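PDB 3MPR: putative endonuclease/exonuclease/phosphatase family protein from Bacteroides thetaiotaomicron, which probably acts as a metal-dependent nuclease of the endonuclease/exonuclease/phosphatase family, possibly cutting nucleic acids internally or degrading RNA from its 3' end. Local coordinates for residues A[148-162]-A[186-198]. Residues are numbered along the deposited sequence; the frame is centred on the assembly and turned at random.
Sequences KKARVESAFLVQEKM and QSYDAFVSKGVLC. With ACY (acetic acid), chain F.
Arg151 NH1 is held by the backbone carbonyl of Asp144 and, weakly, by that of His145, while Ser187 OG lies at the edge of the guanidinium, near its plane. The bend of the arginine chain at chi3 (-62°) sets the rim of one guanidinium face against CA of Lys148, a turn earlier on the same helix. Closer to the backbone, Arg151 CB packs on Ser187 CB at 3.7 Å; here the helices are so near that the CA atoms of Val152 and Ser187 are 4.6 Å apart. Gln186 runs out extended across the CG2 methyl of Val152, and its OE1 comes to 2.8 Å from Lys148 NZ.

Helix 148-164 belongs to the crossover between the parallel neighbouring strands 135-142 and 173-178, a beta-alpha-beta unit of the DNase I-like sandwich. Helix 186-192 runs beside it, at 12° to its direction, with the axes of the two segments coming within 8.4 Å. Small side chains permit this spacing: Ala155 CB meets Ala190 CB at 3.5 Å and also sits over one face of the Phe191 ring, 3.6 Å from the centroid, a CH-pi contact. Val158 CB approaches that ring at its edge; Phe231 stacks with it, and Phe179 meets it steeply. At the exposed margin the Phe156 ring leans obliquely on Ala190, CE2 to CB 3.9 Å. The Gln159 side chain slants across Val196, which follows the type I turn Val192-Gly195. In one of its two conformers, Met162, a selenomethionine, meets Leu197 tip to tip, CE to CD1 3.7 Å. Phe191 and Leu197 both rest on Leu175 of strand 173-178.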
ATOM      1  N   LYS A 148     -24.499  13.873 -19.969  1.00 18.63           N
ATOM      2  CA  LYS A 148     -25.174  13.349 -18.791  1.00 19.54           C
ATOM      3  C   LYS A 148     -26.114  12.207 -19.172  1.00 16.44           C
ATOM      4  O   LYS A 148     -26.127  11.150 -18.538  1.00 15.92           O
ATOM      5  CB  LYS A 148     -25.949  14.465 -18.088  1.00 25.92           C
ATOM      6  CG  LYS A 148     -26.651  14.034 -16.809  1.00 30.93           C
ATOM      7  CD  LYS A 148     -27.423  15.202 -16.211  1.00 32.85           C
ATOM      8  CE  LYS A 148     -27.798  14.952 -14.762  1.00 34.57           C
ATOM      9  NZ  LYS A 148     -28.442  13.624 -14.587  1.00 38.03           N
ATOM     10  N   LYS A 149     -26.915  12.415 -20.206  1.00 16.21           N
ATOM     11  CA  LYS A 149     -27.811  11.356 -20.640  1.00 15.56           C
ATOM     12  C   LYS A 149     -26.990  10.128 -21.023  1.00 13.04           C
ATOM     13  O   LYS A 149     -27.357   8.997 -20.702  1.00 18.76           O
ATOM     14  CB  LYS A 149     -28.673  11.798 -21.825  1.00 19.53           C
ATOM     15  CG  LYS A 149     -29.599  10.694 -22.312  1.00 22.05           C
ATOM     16  CD  LYS A 149     -30.612  11.198 -23.335  1.00 30.45           C
ATOM     17  CE  LYS A 149     -31.690  10.148 -23.576  1.00 34.51           C
ATOM     18  NZ  LYS A 149     -32.321  10.330 -24.907  1.00 39.54           N
ATOM     19  N   ALA A 150     -25.870  10.358 -21.699  1.00  9.39           N
ATOM     20  CA  ALA A 150     -25.004   9.252 -22.116  1.00 16.39           C
ATOM     21  C   ALA A 150     -24.483   8.446 -20.924  1.00 14.53           C
ATOM     22  O   ALA A 150     -24.452   7.224 -20.970  1.00 14.67           O
ATOM     23  CB  ALA A 150     -23.858   9.759 -22.949  1.00 11.75           C
ATOM     24  N   ARG A 151     -24.078   9.127 -19.852  1.00 16.16           N
ATOM     25  CA  ARG A 151     -23.616   8.426 -18.652  1.00 13.09           C
ATOM     26  C   ARG A 151     -24.700   7.542 -18.028  1.00 13.22           C
ATOM     27  O   ARG A 151     -24.438   6.398 -17.643  1.00 15.74           O
ATOM     28  CB  ARG A 151     -23.060   9.407 -17.607  1.00 10.24           C
ATOM     29  CG  ARG A 151     -21.763  10.108 -18.029  1.00 14.13           C
ATOM     30  CD  ARG A 151     -21.137  10.841 -16.835  1.00 16.56           C
ATOM     31  NE  ARG A 151     -21.991  11.895 -16.304  1.00 16.26           N
ATOM     32  CZ  ARG A 151     -21.914  13.179 -16.656  1.00 16.65           C
ATOM     33  NH1 ARG A 151     -21.031  13.580 -17.564  1.00 16.75           N
ATOM     34  NH2 ARG A 151     -22.730  14.063 -16.109  1.00 15.03           N
ATOM     35  N   VAL A 152     -25.916   8.067 -17.931  1.00  9.95           N
ATOM     36  CA  VAL A 152     -27.020   7.303 -17.369  1.00  9.90           C
ATOM     37  C   VAL A 152     -27.355   6.111 -18.273  1.00 12.67           C
ATOM     38  O   VAL A 152     -27.454   4.967 -17.813  1.00 16.25           O
ATOM     39  CB  VAL A 152     -28.266   8.190 -17.153  1.00 14.17           C
ATOM     40  CG1 VAL A 152     -29.428   7.361 -16.628  1.00 14.63           C
ATOM     41  CG2 VAL A 152     -27.944   9.325 -16.184  1.00 14.03           C
ATOM     42  N   GLU A 153     -27.516   6.378 -19.565  1.00 16.49           N
ATOM     43  CA  GLU A 153     -27.802   5.306 -20.517  1.00 16.74           C
ATOM     44  C   GLU A 153     -26.685   4.271 -20.499  1.00 17.47           C
ATOM     45  O   GLU A 153     -26.936   3.062 -20.579  1.00 17.10           O
ATOM     46  CB  GLU A 153     -27.972   5.873 -21.924  1.00 15.95           C
ATOM     47  CG  GLU A 153     -29.181   6.803 -22.061  1.00 19.87           C
ATOM     48  CD  GLU A 153     -30.518   6.053 -22.089  1.00 31.71           C
ATOM     49  OE1 GLU A 153     -30.526   4.808 -22.229  1.00 25.80           O
ATOM     50  OE2 GLU A 153     -31.571   6.718 -21.971  1.00 38.60           O
ATOM     51  N   SER A 154     -25.450   4.743 -20.399  1.00 14.62           N
ATOM     52  CA  SER A 154     -24.309   3.835 -20.355  1.00  9.29           C
ATOM     53  C   SER A 154     -24.430   2.862 -19.186  1.00  9.58           C
ATOM     54  O   SER A 154     -24.173   1.664 -19.326  1.00 12.51           O
ATOM     55  CB  SER A 154     -22.993   4.614 -20.276  1.00  9.73           C
ATOM     56  OG  SER A 154     -22.715   5.247 -21.514  1.00 13.45           O
ATOM     57  N   ALA A 155     -24.821   3.382 -18.028  1.00 10.07           N
ATOM     58  CA  ALA A 155     -24.914   2.548 -16.840  1.00 13.98           C
ATOM     59  C   ALA A 155     -25.853   1.377 -17.080  1.00 15.90           C
ATOM     60  O   ALA A 155     -25.548   0.231 -16.718  1.00 13.17           O
ATOM     61  CB  ALA A 155     -25.357   3.369 -15.637  1.00 16.55           C
ATOM     62  N   PHE A 156     -26.989   1.649 -17.716  1.00 14.91           N
ATOM     63  CA  PHE A 156     -27.960   0.584 -17.971  1.00 15.10           C
ATOM     64  C   PHE A 156     -27.555  -0.368 -19.095  1.00 11.61           C
ATOM     65  O   PHE A 156     -27.862  -1.552 -19.048  1.00 11.31           O
ATOM     66  CB  PHE A 156     -29.362   1.167 -18.174  1.00 21.74           C
ATOM     67  CG  PHE A 156     -29.931   1.758 -16.919  1.00 21.08           C
ATOM     68  CD1 PHE A 156     -30.280   0.937 -15.859  1.00 19.71           C
ATOM     69  CD2 PHE A 156     -30.069   3.127 -16.778  1.00 20.48           C
ATOM     70  CE1 PHE A 156     -30.782   1.471 -14.691  1.00 17.28           C
ATOM     71  CE2 PHE A 156     -30.566   3.669 -15.609  1.00 20.45           C
ATOM     72  CZ  PHE A 156     -30.925   2.842 -14.568  1.00 20.75           C
ATOM     73  N   LEU A 157     -26.836   0.142 -20.089  1.00 12.08           N
ATOM     74  CA  LEU A 157     -26.299  -0.713 -21.147  1.00 13.96           C
ATOM     75  C   LEU A 157     -25.274  -1.684 -20.564  1.00 11.18           C
ATOM     76  O   LEU A 157     -25.235  -2.863 -20.910  1.00  9.15           O
ATOM     77  CB  LEU A 157     -25.653   0.136 -22.235  1.00 13.90           C
ATOM     78  CG  LEU A 157     -24.739  -0.583 -23.233  1.00 14.57           C
ATOM     79  CD1 LEU A 157     -25.503  -1.647 -24.020  1.00 20.20           C
ATOM     80  CD2 LEU A 157     -24.088   0.430 -24.180  1.00 13.43           C
ATOM     81  N   VAL A 158     -24.439  -1.187 -19.662  1.00  9.74           N
ATOM     82  CA  VAL A 158     -23.473  -2.069 -19.029  1.00  9.16           C
ATOM     83  C   VAL A 158     -24.181  -3.176 -18.255  1.00 11.60           C
ATOM     84  O   VAL A 158     -23.812  -4.346 -18.351  1.00 11.34           O
ATOM     85  CB  VAL A 158     -22.462  -1.291 -18.158  1.00 10.12           C
ATOM     86  CG1 VAL A 158     -21.676  -2.249 -17.285  1.00  9.86           C
ATOM     87  CG2 VAL A 158     -21.527  -0.490 -19.055  1.00 10.22           C
ATOM     88  N   GLN A 159     -25.225  -2.819 -17.516  1.00  8.96           N
ATOM     89  CA  GLN A 159     -25.973  -3.823 -16.778  1.00  9.16           C
ATOM     90  C   GLN A 159     -26.660  -4.831 -17.731  1.00 11.13           C
ATOM     91  O   GLN A 159     -26.755  -6.005 -17.428  1.00 10.78           O
ATOM     92  CB  GLN A 159     -26.963  -3.150 -15.829  1.00 10.84           C
ATOM     93  CG  GLN A 159     -26.254  -2.379 -14.713  1.00 12.63           C
ATOM     94  CD  GLN A 159     -27.160  -1.418 -13.977  1.00 19.55           C
ATOM     95  OE1 GLN A 159     -26.941  -0.204 -13.989  1.00 19.67           O
ATOM     96  NE2 GLN A 159     -28.170  -1.955 -13.310  1.00 13.13           N
ATOM     97  N   GLU A 160     -27.118  -4.381 -18.891  1.00 13.82           N
ATOM     98  CA  GLU A 160     -27.652  -5.338 -19.868  1.00 11.72           C
ATOM     99  C   GLU A 160     -26.571  -6.302 -20.377  1.00 11.74           C
ATOM    100  O   GLU A 160     -26.807  -7.503 -20.499  1.00 14.00           O
ATOM    101  CB  GLU A 160     -28.343  -4.627 -21.022  1.00 16.19           C
ATOM    102  CG  GLU A 160     -29.651  -3.943 -20.616  1.00 31.90           C
ATOM    103  CD  GLU A 160     -30.698  -4.924 -20.078  1.00 43.21           C
ATOM    104  OE1 GLU A 160     -31.294  -5.672 -20.885  1.00 47.85           O
ATOM    105  OE2 GLU A 160     -30.923  -4.948 -18.847  1.00 40.86           O
ATOM    106  N   LYS A 161     -25.378  -5.780 -20.658  1.00 11.49           N
ATOM    107  CA  LYS A 161     -24.268  -6.618 -21.100  1.00  7.19           C
ATOM    108  C   LYS A 161     -23.805  -7.594 -20.021  1.00 10.92           C
ATOM    109  O   LYS A 161     -23.353  -8.693 -20.328  1.00 10.47           O
ATOM    110  CB  LYS A 161     -23.082  -5.757 -21.595  1.00  8.96           C
ATOM    111  CG  LYS A 161     -23.366  -5.032 -22.909  1.00  9.35           C
ATOM    112  CD  LYS A 161     -23.439  -6.003 -24.101  1.00 10.96           C
ATOM    113  CE  LYS A 161     -23.938  -5.285 -25.357  1.00 15.64           C
ATOM    114  NZ  LYS A 161     -23.972  -6.175 -26.556  1.00 15.72           N
HETATM  115  N   MSE A 162     -23.906  -7.200 -18.750  1.00 12.35           N
HETATM  116  CA  MSE A 162     -23.537  -8.099 -17.663  0.50 11.95           C
HETATM  117  C   MSE A 162     -24.378  -9.360 -17.703  1.00 15.60           C
HETATM  118  O   MSE A 162     -23.884 -10.453 -17.443  1.00 14.02           O
HETATM  119  CB  MSE A 162     -23.712  -7.415 -16.314  0.50 11.38           C
HETATM  120  CG  MSE A 162     -22.687  -6.340 -16.066  0.50 11.85           C
HETATM  121 SE   MSE A 162     -22.940  -5.586 -14.299  0.50 25.13          SE
HETATM  122  CE  MSE A 162     -21.179  -4.733 -14.129  0.50  5.36           C
ATOM    123  N   GLN A 186     -26.542  11.107 -10.858  1.00 13.41           N
ATOM    124  CA  GLN A 186     -27.529  10.139 -11.304  1.00 15.24           C
ATOM    125  C   GLN A 186     -26.903   8.862 -11.858  1.00  9.86           C
ATOM    126  O   GLN A 186     -27.414   7.777 -11.617  1.00 11.64           O
ATOM    127  CB  GLN A 186     -28.460  10.759 -12.355  1.00 16.67           C
ATOM    128  CG  GLN A 186     -29.642   9.870 -12.693  1.00 21.09           C
ATOM    129  CD  GLN A 186     -30.620  10.530 -13.643  1.00 28.44           C
ATOM    130  OE1 GLN A 186     -30.459  11.695 -14.015  1.00 27.37           O
ATOM    131  NE2 GLN A 186     -31.637   9.783 -14.045  1.00 28.63           N
ATOM    132  N   SER A 187     -25.798   8.986 -12.593  1.00 11.86           N
ATOM    133  CA  SER A 187     -25.168   7.811 -13.195  1.00 11.10           C
ATOM    134  C   SER A 187     -24.488   6.905 -12.168  1.00 15.14           C
ATOM    135  O   SER A 187     -24.302   5.722 -12.415  1.00 21.19           O
ATOM    136  CB  SER A 187     -24.189   8.208 -14.309  1.00 14.50           C
ATOM    137  OG  SER A 187     -23.187   9.091 -13.823  1.00 14.36           O
ATOM    138  N   TYR A 188     -24.137   7.451 -11.005  1.00 13.08           N
ATOM    139  CA  TYR A 188     -23.688   6.606  -9.902  1.00  9.40           C
ATOM    140  C   TYR A 188     -24.885   5.809  -9.359  1.00 13.20           C
ATOM    141  O   TYR A 188     -24.827   4.574  -9.203  1.00 13.26           O
ATOM    142  CB  TYR A 188     -23.054   7.466  -8.792  1.00  8.78           C
ATOM    143  CG  TYR A 188     -22.713   6.688  -7.530  1.00  8.36           C
ATOM    144  CD1 TYR A 188     -23.655   6.512  -6.530  1.00 12.40           C
ATOM    145  CD2 TYR A 188     -21.448   6.122  -7.351  1.00  7.82           C
ATOM    146  CE1 TYR A 188     -23.365   5.801  -5.382  1.00  9.65           C
ATOM    147  CE2 TYR A 188     -21.146   5.399  -6.203  1.00  8.92           C
ATOM    148  CZ  TYR A 188     -22.112   5.247  -5.222  1.00  9.38           C
ATOM    149  OH  TYR A 188     -21.845   4.551  -4.075  1.00 11.51           O
ATOM    150  N   ASP A 189     -25.981   6.515  -9.095  1.00 10.86           N
ATOM    151  CA  ASP A 189     -27.200   5.888  -8.603  1.00 14.40           C
ATOM    152  C   ASP A 189     -27.662   4.813  -9.569  1.00 10.90           C
ATOM    153  O   ASP A 189     -28.241   3.814  -9.160  1.00 12.83           O
ATOM    154  CB  ASP A 189     -28.340   6.909  -8.455  1.00 20.88           C
ATOM    155  CG  ASP A 189     -28.016   8.033  -7.490  1.00 30.93           C
ATOM    156  OD1 ASP A 189     -27.086   7.889  -6.667  1.00 31.59           O
ATOM    157  OD2 ASP A 189     -28.713   9.071  -7.553  1.00 35.74           O
ATOM    158  N   ALA A 190     -27.424   5.028 -10.857  1.00 12.15           N
ATOM    159  CA  ALA A 190     -27.905   4.081 -11.863  1.00 16.26           C
ATOM    160  C   ALA A 190     -27.323   2.677 -11.662  1.00 15.43           C
ATOM    161  O   ALA A 190     -27.997   1.672 -11.919  1.00 10.42           O
ATOM    162  CB  ALA A 190     -27.647   4.602 -13.267  1.00 13.87           C
ATOM    163  N   PHE A 191     -26.086   2.598 -11.169  1.00 11.31           N
ATOM    164  CA  PHE A 191     -25.469   1.297 -10.918  1.00  9.11           C
ATOM    165  C   PHE A 191     -25.956   0.612  -9.646  1.00 14.57           C
ATOM    166  O   PHE A 191     -26.068  -0.618  -9.605  1.00 12.78           O
ATOM    167  CB  PHE A 191     -23.933   1.412 -10.886  1.00 10.46           C
ATOM    168  CG  PHE A 191     -23.318   1.737 -12.228  1.00 11.80           C
ATOM    169  CD1 PHE A 191     -23.224   0.765 -13.210  1.00 12.02           C
ATOM    170  CD2 PHE A 191     -22.837   3.005 -12.501  1.00 14.80           C
ATOM    171  CE1 PHE A 191     -22.667   1.048 -14.450  1.00 16.04           C
ATOM    172  CE2 PHE A 191     -22.275   3.301 -13.740  1.00 14.39           C
ATOM    173  CZ  PHE A 191     -22.189   2.322 -14.714  1.00 16.37           C
ATOM    174  N   VAL A 192     -26.228   1.391  -8.602  1.00 12.51           N
ATOM    175  CA  VAL A 192     -26.396   0.810  -7.273  1.00 12.42           C
ATOM    176  C   VAL A 192     -27.791   0.853  -6.661  1.00 16.18           C
ATOM    177  O   VAL A 192     -28.059   0.121  -5.708  1.00 16.45           O
ATOM    178  CB  VAL A 192     -25.451   1.469  -6.238  1.00 14.21           C
ATOM    179  CG1 VAL A 192     -23.995   1.233  -6.601  1.00 15.15           C
ATOM    180  CG2 VAL A 192     -25.758   2.963  -6.104  1.00 14.94           C
ATOM    181  N   SER A 193     -28.660   1.723  -7.169  1.00 18.13           N
ATOM    182  CA  SER A 193     -29.935   1.991  -6.498  1.00 18.95           C
ATOM    183  C   SER A 193     -30.853   0.782  -6.393  1.00 19.06           C
ATOM    184  O   SER A 193     -31.681   0.723  -5.491  1.00 18.32           O
ATOM    185  CB  SER A 193     -30.693   3.132  -7.180  1.00 19.89           C
ATOM    186  OG  SER A 193     -31.267   2.676  -8.395  1.00 24.80           O
ATOM    187  N   LYS A 194     -30.731  -0.170  -7.315  1.00 16.97           N
ATOM    188  CA  LYS A 194     -31.545  -1.390  -7.260  1.00 16.88           C
ATOM    189  C   LYS A 194     -30.775  -2.615  -6.755  1.00 21.86           C
ATOM    190  O   LYS A 194     -31.268  -3.739  -6.818  1.00 19.91           O
ATOM    191  CB  LYS A 194     -32.157  -1.706  -8.635  1.00 20.39           C
ATOM    192  CG  LYS A 194     -32.958  -0.573  -9.255  1.00 20.74           C
ATOM    193  CD  LYS A 194     -34.085  -0.108  -8.340  1.00 22.03           C
ATOM    194  CE  LYS A 194     -34.859   1.049  -8.965  1.00 29.84           C
ATOM    195  NZ  LYS A 194     -35.853   1.645  -8.024  1.00 35.75           N
ATOM    196  N   GLY A 195     -29.559  -2.408  -6.263  1.00 20.92           N
ATOM    197  CA  GLY A 195     -28.769  -3.511  -5.742  1.00 18.53           C
ATOM    198  C   GLY A 195     -28.250  -4.520  -6.762  1.00 17.38           C
ATOM    199  O   GLY A 195     -27.830  -5.618  -6.380  1.00 16.34           O
ATOM    200  N   VAL A 196     -28.272  -4.163  -8.047  1.00 10.69           N
ATOM    201  CA  VAL A 196     -27.661  -5.000  -9.083  1.00 16.07           C
ATOM    202  C   VAL A 196     -26.149  -5.063  -8.878  1.00 14.91           C
ATOM    203  O   VAL A 196     -25.537  -6.121  -9.051  1.00 13.05           O
ATOM    204  CB  VAL A 196     -27.984  -4.486 -10.520  1.00 16.67           C
ATOM    205  CG1 VAL A 196     -27.224  -5.283 -11.579  1.00 15.16           C
ATOM    206  CG2 VAL A 196     -29.491  -4.558 -10.788  1.00 20.31           C
ATOM    207  N   LEU A 197     -25.564  -3.921  -8.510  1.00  7.47           N
ATOM    208  CA  LEU A 197     -24.134  -3.813  -8.179  1.00  8.70           C
ATOM    209  C   LEU A 197     -23.978  -3.091  -6.851  1.00 15.38           C
ATOM    210  O   LEU A 197     -24.866  -2.346  -6.444  1.00 11.75           O
ATOM    211  CB  LEU A 197     -23.390  -2.994  -9.232  1.00  6.41           C
ATOM    212  CG  LEU A 197     -23.233  -3.606 -10.629  1.00 11.91           C
ATOM    213  CD1 LEU A 197     -22.829  -2.544 -11.666  1.00 10.74           C
ATOM    214  CD2 LEU A 197     -22.227  -4.749 -10.593  1.00 11.44           C
ATOM    215  N   CYS A 198     -22.827  -3.291  -6.210  1.00 13.61           N
ATOM    216  CA  CYS A 198     -22.477  -2.618  -4.964  1.00 10.02           C
ATOM    217  C   CYS A 198     -21.224  -1.785  -5.148  1.00 10.55           C
ATOM    218  O   CYS A 198     -20.292  -2.215  -5.818  1.00 10.34           O
ATOM    219  CB  CYS A 198     -22.204  -3.657  -3.873  1.00 13.05           C
ATOM    220  SG  CYS A 198     -23.642  -4.744  -3.581  1.00 26.76           S
TER
HETATM  221  C   ACY F1311     -24.421  -5.616 -29.662  1.00 34.76           C
HETATM  222  O   ACY F1311     -24.373  -6.877 -29.553  1.00 20.97           O
HETATM  223  OXT ACY F1311     -24.603  -4.786 -28.724  1.00 34.01           O
HETATM  224  CH3 ACY F1311     -24.254  -5.042 -31.027  1.00 39.55           C